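Local coordinates for lipoprotein (Colwellia psychrerythraea, PDB 3O0Y) that is a putative lipoprotein of unknown function, mostly helical, whose DUF885 family belongs to the same clan as the MA peptidases, at residues E226-V231 / E237-L242. Numbering follows the deposited sequence.
Sequences EKIEKV and EQKQSL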
ATOM      1  N   GLU A 226     -20.404  13.393 -12.614  1.00 13.14           N
ATOM      2  CA  GLU A 226     -20.287  12.283 -13.533  1.00 14.71           C
ATOM      3  C   GLU A 226     -21.064  11.056 -13.075  1.00 14.42           C
ATOM      4  O   GLU A 226     -21.768  10.419 -13.867  1.00 14.42           O
ATOM      5  CB  GLU A 226     -18.828  11.896 -13.789  1.00 15.72           C
ATOM      6  CG  GLU A 226     -18.770  10.538 -14.578  1.00 25.67           C
ATOM      7  CD  GLU A 226     -17.457  10.227 -15.329  1.00 40.17           C
ATOM      8  OE1 GLU A 226     -16.496  11.056 -15.293  1.00 47.28           O
ATOM      9  OE2 GLU A 226     -17.404   9.129 -15.960  1.00 45.45           O
ATOM     10  N   LYS A 227     -21.023  10.773 -11.781  1.00 11.78           N
ATOM     11  CA  LYS A 227     -21.764   9.637 -11.227  1.00 12.11           C
ATOM     12  C   LYS A 227     -23.269   9.880 -11.131  1.00 12.07           C
ATOM     13  O   LYS A 227     -24.055   9.027 -11.555  1.00 12.15           O
ATOM     14  CB  LYS A 227     -21.154   9.261  -9.877  1.00 11.01           C
ATOM     15  CG  LYS A 227     -19.740   8.735 -10.078  1.00 13.08           C
ATOM     16  CD  LYS A 227     -19.140   8.047  -8.838  1.00 12.81           C
ATOM     17  CE  LYS A 227     -17.664   7.612  -9.061  1.00 15.49           C
ATOM     18  NZ  LYS A 227     -17.068   6.833  -7.904  1.00 12.95           N
ATOM     19  N   ILE A 228     -23.675  11.054 -10.668  1.00  9.17           N
ATOM     20  CA  ILE A 228     -25.107  11.288 -10.467  1.00 10.51           C
ATOM     21  C   ILE A 228     -25.862  11.337 -11.816  1.00 12.18           C
ATOM     22  O   ILE A 228     -27.027  10.994 -11.884  1.00 11.72           O
ATOM     23  CB  ILE A 228     -25.350  12.544  -9.628  1.00  9.12           C
ATOM     24  CG1 ILE A 228     -26.700  12.496  -8.938  1.00 11.06           C
ATOM     25  CG2 ILE A 228     -25.279  13.881 -10.495  1.00 10.71           C
ATOM     26  CD1 ILE A 228     -26.884  11.413  -7.813  1.00 12.14           C
ATOM     27  N   GLU A 229     -25.158  11.686 -12.879  1.00 13.98           N
ATOM     28  CA  GLU A 229     -25.745  11.723 -14.250  1.00 16.09           C
ATOM     29  C   GLU A 229     -26.307  10.391 -14.649  1.00 16.32           C
ATOM     30  O   GLU A 229     -27.313  10.339 -15.383  1.00 14.95           O
ATOM     31  CB  GLU A 229     -24.671  12.113 -15.273  1.00 17.80           C
ATOM     32  CG  GLU A 229     -25.165  12.211 -16.718  1.00 24.93           C
ATOM     33  CD  GLU A 229     -26.092  13.408 -16.902  1.00 34.45           C
ATOM     34  OE1 GLU A 229     -26.111  14.260 -15.971  1.00 38.97           O
ATOM     35  OE2 GLU A 229     -26.801  13.505 -17.955  1.00 42.49           O
ATOM     36  N   LYS A 230     -25.689   9.318 -14.163  1.00 16.15           N
ATOM     37  CA  LYS A 230     -26.087   7.948 -14.529  1.00 16.41           C
ATOM     38  C   LYS A 230     -27.322   7.450 -13.802  1.00 16.83           C
ATOM     39  O   LYS A 230     -27.827   6.366 -14.120  1.00 17.98           O
ATOM     40  CB  LYS A 230     -24.931   6.989 -14.273  1.00 17.34           C
ATOM     41  CG  LYS A 230     -23.682   7.367 -14.974  1.00 20.40           C
ATOM     42  CD  LYS A 230     -22.690   6.238 -14.855  1.00 26.68           C
ATOM     43  CE  LYS A 230     -21.238   6.663 -14.733  1.00 34.14           C
ATOM     44  NZ  LYS A 230     -20.599   6.995 -16.023  1.00 37.09           N
ATOM     45  N   VAL A 231     -27.807   8.204 -12.823  1.00 14.28           N
ATOM     46  CA  VAL A 231     -28.867   7.706 -11.954  1.00 14.19           C
ATOM     47  C   VAL A 231     -30.268   8.008 -12.529  1.00 17.13           C
ATOM     48  O   VAL A 231     -30.844   9.121 -12.374  1.00 13.91           O
ATOM     49  CB  VAL A 231     -28.740   8.265 -10.522  1.00 12.71           C
ATOM     50  CG1 VAL A 231     -29.882   7.783  -9.634  1.00 12.95           C
ATOM     51  CG2 VAL A 231     -27.347   7.886  -9.911  1.00 11.78           C
ATOM     52  N   GLU A 237     -33.794  17.834 -12.694  1.00  8.59           N
ATOM     53  CA  GLU A 237     -33.841  18.898 -11.668  1.00 10.21           C
ATOM     54  C   GLU A 237     -33.322  18.393 -10.300  1.00 10.50           C
ATOM     55  O   GLU A 237     -32.636  19.124  -9.554  1.00  9.77           O
ATOM     56  CB  GLU A 237     -35.255  19.462 -11.490  1.00 12.11           C
ATOM     57  CG  GLU A 237     -35.792  20.148 -12.761  1.00 15.92           C
ATOM     58  CD  GLU A 237     -35.214  21.564 -13.033  1.00 25.37           C
ATOM     59  OE1 GLU A 237     -35.222  22.402 -12.091  1.00 34.55           O
ATOM     60  OE2 GLU A 237     -34.817  21.875 -14.198  1.00 24.96           O
ATOM     61  N   GLN A 238     -33.642  17.140  -9.991  1.00 13.10           N
ATOM     62  CA  GLN A 238     -33.275  16.568  -8.696  1.00 12.38           C
ATOM     63  C   GLN A 238     -31.776  16.383  -8.667  1.00 11.83           C
ATOM     64  O   GLN A 238     -31.135  16.637  -7.642  1.00 11.91           O
ATOM     65  CB  GLN A 238     -33.984  15.245  -8.443  1.00 13.66           C
ATOM     66  CG  GLN A 238     -35.450  15.361  -8.047  1.00 14.56           C
ATOM     67  CD  GLN A 238     -36.026  13.993  -7.869  1.00 21.65           C
ATOM     68  OE1 GLN A 238     -35.874  13.092  -8.735  1.00 13.13           O
ATOM     69  NE2 GLN A 238     -36.574  13.760  -6.670  1.00 24.20           N
ATOM     70  N   LYS A 239     -31.214  15.961  -9.795  1.00  9.69           N
ATOM     71  CA  LYS A 239     -29.742  15.859  -9.941  1.00  9.68           C
ATOM     72  C   LYS A 239     -29.082  17.218  -9.782  1.00 10.89           C
ATOM     73  O   LYS A 239     -28.071  17.346  -9.044  1.00 12.55           O
ATOM     74  CB  LYS A 239     -29.333  15.254 -11.277  1.00  8.66           C
ATOM     75  CG  LYS A 239     -29.702  13.810 -11.466  1.00 11.08           C
ATOM     76  CD  LYS A 239     -29.495  13.407 -12.894  1.00 12.10           C
ATOM     77  CE  LYS A 239     -29.767  11.960 -13.128  1.00 15.75           C
ATOM     78  NZ  LYS A 239     -30.406  11.662 -14.352  1.00 17.89           N
ATOM     79  N   GLN A 240     -29.668  18.263 -10.378  1.00 11.79           N
ATOM     80  CA  GLN A 240     -29.101  19.621 -10.246  1.00 13.68           C
ATOM     81  C   GLN A 240     -29.125  20.078  -8.818  1.00 12.36           C
ATOM     82  O   GLN A 240     -28.175  20.713  -8.357  1.00 13.76           O
ATOM     83  CB  GLN A 240     -29.834  20.670 -11.145  1.00 14.39           C
ATOM     84  CG  GLN A 240     -29.719  20.445 -12.671  1.00 22.56           C
ATOM     85  CD  GLN A 240     -30.647  21.392 -13.559  1.00 30.13           C
ATOM     86  OE1 GLN A 240     -31.639  21.999 -13.078  1.00 33.43           O
ATOM     87  NE2 GLN A 240     -30.314  21.493 -14.861  1.00 35.70           N
ATOM     88  N   SER A 241     -30.219  19.831  -8.117  1.00 12.09           N
ATOM     89  CA  SER A 241     -30.305  20.241  -6.717  1.00 12.63           C
ATOM     90  C   SER A 241     -29.236  19.557  -5.857  1.00 13.66           C
ATOM     91  O   SER A 241     -28.633  20.175  -4.971  1.00 11.94           O
ATOM     92  CB  SER A 241     -31.657  19.861  -6.123  1.00 15.42           C
ATOM     93  OG  SER A 241     -31.686  20.129  -4.712  1.00 17.82           O
ATOM     94  N   LEU A 242     -29.026  18.281  -6.107  1.00 10.33           N
ATOM     95  CA  LEU A 242     -27.951  17.579  -5.333  1.00 11.41           C
ATOM     96  C   LEU A 242     -26.532  18.135  -5.654  1.00 11.73           C
ATOM     97  O   LEU A 242     -25.729  18.345  -4.749  1.00 12.92           O
ATOM     98  CB  LEU A 242     -28.058  16.084  -5.567  1.00 10.42           C
ATOM     99  CG  LEU A 242     -29.279  15.374  -4.965  1.00 10.30           C
ATOM    100  CD1 LEU A 242     -29.552  14.024  -5.650  1.00 10.33           C
ATOM    101  CD2 LEU A 242     -29.124  15.165  -3.503  1.00 10.91           C
TER
HETATM  102  O   HOH W   1     -30.073   9.375 -15.719  1.00 30.02           O
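K239 reaches from helix 236-268 across to the turn that follows helix 219-228, where its chain and the side chain of I228 lie alongside, pointing opposite ways. The close packing is here: K239 CG lies 4.1 Å from I228 CG1, and K239 CE sits 3.2 Å from I228 O and 3.1 Å from V231 O. I228 suits the place because CG1, anti to its backbone N (chi1 -156°), carries CD1 into the helix interface, 4.3 Å from L242 CD1. Both are buried and both rest on A164 of helix 161-172, a place suited to branched apolar side chains.

Toward solvent the contact is looser and polar. A type I turn from I228 to V231, closed by V231 N bonding to I228 O, brings backbone carbonyls round to the lysine. A bend at chi4 (142°) turns the ammonium toward them: K239 NZ donates to a water at 2.7 Å, which in turn donates to E229 O, and NZ also makes a weak hydrogen bond to L234 O. The carboxylate of E229 stays apart, with OE1 5.3 Å from K239 NZ. With an alanine here, the water and L234 O would probably lose their ammonium partner, and a gap would open beside I228 and the turn carbonyls. Lysine thus serves the connection between helices 219-228 and 236-268 in two ways, CG extending the apolar packing and CD and CE lying against the turn carbonyls, while its charge probably offsets their partial negative charge.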